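Local structure of pseudoazurin (Methylobacterium extorquens, 1PMY) at residues N41-A53 with D97-K109. The protein binds a single copper ion and, as a blue copper protein of the plastocyanin/azurin family, probably shuttles electrons between partner proteins in the periplasm. Sequence-based numbering, arbitrary orientation.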
loop_
_atom_site.group_PDB
_atom_site.type_symbol
_atom_site.label_atom_id
_atom_site.label_comp_id
_atom_site.label_asym_id
_atom_site.label_seq_id
_atom_site.Cartn_x
_atom_site.Cartn_y
_atom_site.Cartn_z
ATOM N N ASN A 41 7.549 7.189 -3.763
ATOM C CA ASN A 41 6.719 6.672 -4.899
ATOM C C ASN A 41 5.819 5.571 -4.280
ATOM O O ASN A 41 5.909 5.267 -3.088
ATOM C CB ASN A 41 7.395 6.277 -6.152
ATOM C CG ASN A 41 8.122 4.919 -6.082
ATOM O OD1 ASN A 41 8.315 4.478 -4.916
ATOM N ND2 ASN A 41 8.193 4.344 -7.269
ATOM N N VAL A 42 5.159 4.899 -5.211
ATOM C CA VAL A 42 4.302 3.754 -4.896
ATOM C C VAL A 42 4.588 2.646 -5.952
ATOM O O VAL A 42 4.671 2.882 -7.187
ATOM C CB VAL A 42 2.790 4.201 -5.017
ATOM C CG1 VAL A 42 1.954 3.003 -4.485
ATOM C CG2 VAL A 42 2.522 5.350 -3.999
ATOM N N GLU A 43 4.780 1.464 -5.401
ATOM C CA GLU A 43 5.059 0.316 -6.328
ATOM C C GLU A 43 4.468 -0.920 -5.721
ATOM O O GLU A 43 4.515 -1.156 -4.467
ATOM C CB GLU A 43 6.554 0.129 -6.613
ATOM C CG GLU A 43 6.915 -1.049 -7.515
ATOM C CD GLU A 43 8.344 -1.164 -7.960
ATOM O OE1 GLU A 43 9.082 -0.255 -7.604
ATOM O OE2 GLU A 43 8.719 -2.086 -8.688
ATOM N N THR A 44 3.923 -1.722 -6.610
ATOM C CA THR A 44 3.346 -3.030 -6.136
ATOM C C THR A 44 4.482 -3.847 -5.423
ATOM O O THR A 44 5.649 -3.795 -5.903
ATOM C CB THR A 44 2.985 -3.839 -7.456
ATOM O OG1 THR A 44 1.949 -3.067 -8.128
ATOM C CG2 THR A 44 2.566 -5.310 -7.231
ATOM N N ILE A 45 4.107 -4.568 -4.396
ATOM C CA ILE A 45 5.059 -5.562 -3.839
ATOM C C ILE A 45 4.589 -6.922 -4.485
ATOM O O ILE A 45 3.430 -7.361 -4.334
ATOM C CB ILE A 45 4.918 -5.688 -2.313
ATOM C CG1 ILE A 45 5.663 -4.439 -1.751
ATOM C CG2 ILE A 45 5.785 -6.988 -1.836
ATOM C CD1 ILE A 45 5.112 -4.080 -0.344
ATOM N N LYS A 46 5.431 -7.486 -5.349
ATOM C CA LYS A 46 5.034 -8.756 -6.033
ATOM C C LYS A 46 4.626 -9.792 -5.028
ATOM O O LYS A 46 5.249 -9.983 -3.950
ATOM C CB LYS A 46 6.308 -9.185 -6.820
ATOM C CG LYS A 46 5.881 -10.328 -7.694
ATOM C CD LYS A 46 6.675 -10.747 -8.883
ATOM C CE LYS A 46 6.633 -12.230 -9.211
ATOM N NZ LYS A 46 7.355 -13.000 -8.120
ATOM N N GLY A 47 3.549 -10.522 -5.263
ATOM C CA GLY A 47 3.008 -11.569 -4.415
ATOM C C GLY A 47 1.968 -10.943 -3.464
ATOM O O GLY A 47 1.306 -11.727 -2.741
ATOM N N MET A 48 1.774 -9.614 -3.597
ATOM C CA MET A 48 0.781 -8.958 -2.697
ATOM C C MET A 48 -0.268 -8.233 -3.584
ATOM O O MET A 48 -0.446 -7.008 -3.476
ATOM C CB MET A 48 1.346 -8.012 -1.613
ATOM C CG MET A 48 2.295 -8.691 -0.705
ATOM S SD MET A 48 2.968 -7.561 0.536
ATOM C CE MET A 48 1.593 -7.595 1.712
ATOM N N ALA A 49 -0.964 -9.015 -4.420
ATOM C CA ALA A 49 -2.007 -8.446 -5.307
ATOM C C ALA A 49 -2.903 -9.535 -5.882
ATOM O O ALA A 49 -2.353 -10.612 -6.217
ATOM C CB ALA A 49 -1.383 -7.656 -6.458
ATOM N N PRO A 50 -4.161 -9.215 -6.089
ATOM C CA PRO A 50 -5.042 -10.252 -6.698
ATOM C C PRO A 50 -4.578 -10.447 -8.123
ATOM O O PRO A 50 -3.977 -9.631 -8.805
ATOM C CB PRO A 50 -6.430 -9.710 -6.454
ATOM C CG PRO A 50 -6.256 -8.216 -6.462
ATOM C CD PRO A 50 -4.870 -7.985 -5.777
ATOM N N ASP A 51 -4.829 -11.682 -8.613
ATOM C CA ASP A 51 -4.382 -12.046 -9.973
ATOM C C ASP A 51 -5.191 -11.219 -10.946
ATOM O O ASP A 51 -6.363 -10.972 -10.637
ATOM C CB ASP A 51 -4.241 -13.544 -10.191
ATOM C CG ASP A 51 -5.428 -14.329 -9.763
ATOM O OD1 ASP A 51 -6.554 -13.793 -10.027
ATOM O OD2 ASP A 51 -5.259 -15.442 -9.149
ATOM N N GLY A 52 -4.508 -10.713 -11.946
ATOM C CA GLY A 52 -5.263 -9.832 -12.896
ATOM C C GLY A 52 -5.053 -8.358 -12.653
ATOM O O GLY A 52 -5.305 -7.574 -13.598
ATOM N N ALA A 53 -4.629 -7.954 -11.448
ATOM C CA ALA A 53 -4.359 -6.527 -11.174
ATOM C C ALA A 53 -3.103 -6.088 -11.950
ATOM O O ALA A 53 -2.102 -6.851 -12.113
ATOM C CB ALA A 53 -4.267 -6.306 -9.694
ATOM N N ASP A 97 -9.562 -13.954 -1.369
ATOM C CA ASP A 97 -8.892 -15.076 -2.055
ATOM C C ASP A 97 -7.378 -15.005 -1.905
ATOM O O ASP A 97 -6.782 -16.074 -1.652
ATOM C CB ASP A 97 -9.262 -15.182 -3.536
ATOM C CG ASP A 97 -10.682 -15.432 -3.887
ATOM O OD1 ASP A 97 -11.573 -15.611 -3.025
ATOM O OD2 ASP A 97 -10.968 -15.453 -5.115
ATOM N N ASN A 98 -6.747 -13.838 -2.059
ATOM C CA ASN A 98 -5.325 -13.676 -1.969
ATOM C C ASN A 98 -4.757 -13.302 -0.616
ATOM O O ASN A 98 -3.529 -13.025 -0.427
ATOM C CB ASN A 98 -4.765 -12.819 -3.112
ATOM C CG ASN A 98 -5.025 -11.325 -2.732
ATOM O OD1 ASN A 98 -6.138 -10.925 -2.392
ATOM N ND2 ASN A 98 -3.943 -10.561 -2.782
ATOM N N LEU A 99 -5.584 -13.218 0.415
ATOM C CA LEU A 99 -5.072 -12.888 1.785
ATOM C C LEU A 99 -3.970 -13.825 2.302
ATOM O O LEU A 99 -2.975 -13.287 2.778
ATOM C CB LEU A 99 -6.315 -12.940 2.714
ATOM C CG LEU A 99 -6.015 -12.465 4.137
ATOM C CD1 LEU A 99 -5.384 -11.133 4.247
ATOM C CD2 LEU A 99 -7.451 -12.419 4.795
ATOM N N GLU A 100 -4.127 -15.106 2.283
ATOM C CA GLU A 100 -3.082 -16.029 2.858
ATOM C C GLU A 100 -1.820 -15.857 2.040
ATOM O O GLU A 100 -0.719 -15.826 2.637
ATOM C CB GLU A 100 -3.632 -17.467 2.774
ATOM C CG GLU A 100 -2.671 -18.583 3.250
ATOM C CD GLU A 100 -2.119 -18.453 4.626
ATOM O OE1 GLU A 100 -2.655 -17.765 5.513
ATOM O OE2 GLU A 100 -1.007 -19.055 4.772
ATOM N N ALA A 101 -1.933 -15.748 0.715
ATOM C CA ALA A 101 -0.798 -15.497 -0.150
ATOM C C ALA A 101 -0.053 -14.197 0.189
ATOM O O ALA A 101 1.199 -14.125 0.270
ATOM C CB ALA A 101 -1.068 -15.648 -1.631
ATOM N N ALA A 102 -0.853 -13.140 0.342
ATOM C CA ALA A 102 -0.262 -11.770 0.542
ATOM C C ALA A 102 0.410 -11.699 1.906
ATOM O O ALA A 102 1.522 -11.110 2.026
ATOM C CB ALA A 102 -1.276 -10.682 0.348
ATOM N N LYS A 103 -0.202 -12.291 2.919
ATOM C CA LYS A 103 0.321 -12.292 4.320
ATOM C C LYS A 103 1.590 -13.130 4.431
ATOM O O LYS A 103 2.517 -12.855 5.194
ATOM C CB LYS A 103 -0.765 -12.817 5.184
ATOM C CG LYS A 103 -1.226 -12.391 6.492
ATOM C CD LYS A 103 -2.266 -13.395 7.029
ATOM C CE LYS A 103 -1.763 -14.705 7.543
ATOM N NZ LYS A 103 -1.462 -15.900 6.688
ATOM N N SER A 104 1.743 -14.159 3.550
ATOM C CA SER A 104 2.906 -15.029 3.502
ATOM C C SER A 104 4.146 -14.437 2.905
ATOM O O SER A 104 5.228 -15.073 3.005
ATOM C CB SER A 104 2.531 -16.370 2.833
ATOM O OG SER A 104 1.481 -16.986 3.522
ATOM N N VAL A 105 4.063 -13.304 2.220
ATOM C CA VAL A 105 5.300 -12.685 1.633
ATOM C C VAL A 105 6.120 -12.222 2.814
ATOM O O VAL A 105 5.606 -11.742 3.837
ATOM C CB VAL A 105 4.921 -11.645 0.574
ATOM C CG1 VAL A 105 6.177 -10.882 0.096
ATOM C CG2 VAL A 105 4.201 -12.226 -0.618
ATOM N N GLN A 106 7.458 -12.431 2.773
ATOM C CA GLN A 106 8.316 -12.089 3.897
ATOM C C GLN A 106 8.987 -10.740 3.601
ATOM O O GLN A 106 9.090 -10.369 2.428
ATOM C CB GLN A 106 9.309 -13.179 4.311
ATOM C CG GLN A 106 8.602 -14.563 4.370
ATOM C CD GLN A 106 9.527 -15.744 4.489
ATOM O OE1 GLN A 106 10.745 -15.767 4.586
ATOM N NE2 GLN A 106 8.861 -16.926 4.478
ATOM N N HIS A 107 9.388 -10.151 4.672
ATOM C CA HIS A 107 10.037 -8.779 4.578
ATOM C C HIS A 107 11.070 -8.690 5.706
ATOM O O HIS A 107 11.078 -9.532 6.601
ATOM C CB HIS A 107 8.909 -7.712 4.900
ATOM C CG HIS A 107 7.727 -7.783 3.974
ATOM N ND1 HIS A 107 6.515 -8.411 4.211
ATOM C CD2 HIS A 107 7.689 -7.321 2.698
ATOM C CE1 HIS A 107 5.765 -8.293 3.073
ATOM N NE2 HIS A 107 6.490 -7.640 2.169
ATOM N N ASN A 108 11.857 -7.566 5.672
ATOM C CA ASN A 108 12.800 -7.322 6.803
ATOM C C ASN A 108 11.927 -7.081 8.056
ATOM O O ASN A 108 10.729 -6.728 7.929
ATOM C CB ASN A 108 13.697 -6.065 6.542
ATOM C CG ASN A 108 12.765 -4.866 6.235
ATOM O OD1 ASN A 108 12.401 -4.172 7.210
ATOM N ND2 ASN A 108 12.355 -4.704 4.989
ATOM N N LYS A 109 12.562 -7.235 9.185
ATOM C CA LYS A 109 12.000 -7.110 10.503
ATOM C C LYS A 109 11.128 -5.875 10.702
ATOM O O LYS A 109 9.963 -5.962 11.152
ATOM C CB LYS A 109 13.057 -7.224 11.605
ATOM C CG LYS A 109 12.383 -7.405 12.973
ATOM C CD LYS A 109 13.345 -7.345 14.125
ATOM C CE LYS A 109 13.094 -8.324 15.256
ATOM N NZ LYS A 109 11.651 -8.639 15.473
HETATM O O HOH W 1 -1.426 -11.975 -3.546
#
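Met48, the residue with the largest buried share, packs on Ala102 and Val105. Its CG lies 4.0 Å from Val105 CG2 and 4.2 Å from Ala102 CB. With chi3 at 81° the chain bends at its end, bringing CE to 3.5 Å from Ala102 O, while SD meets the imidazole of His107 at its edge: the sulfur is 4.7 Å from the ring centroid and 80° off the ring normal, a Met-aromatic contact made near the ring plane. Ile45 CG2 reaches the same edge, 4.1 Å from His107 NE2. Phe119 and Leu115 of helix 109-120 touch Met48 and His107 respectively.

The type II turn Ile45-Met48 leads away from edge strand 43-44 of the cupredoxin beta-fold, so the contact joins that domain to the C-terminal helical extension that distinguishes pseudoazurin from plastocyanin. Ile45 lies about 12 Å from the copper, measured from its side chain, so the contact lies well away from the metal site.

Polar linkage across the segments runs through one water, which donates to Gly47 O and accepts from Ala49 N and, at 3.0 Å, from Asn98 ND2. Asn98 CG sits between its backbone N and carbonyl carbon (chi1 80°), which turns the amide toward 41-53; its ND2 lies 3.4 Å from Ala49 C, against the Ala49-Pro50 peptide, while also donating to Val73 O.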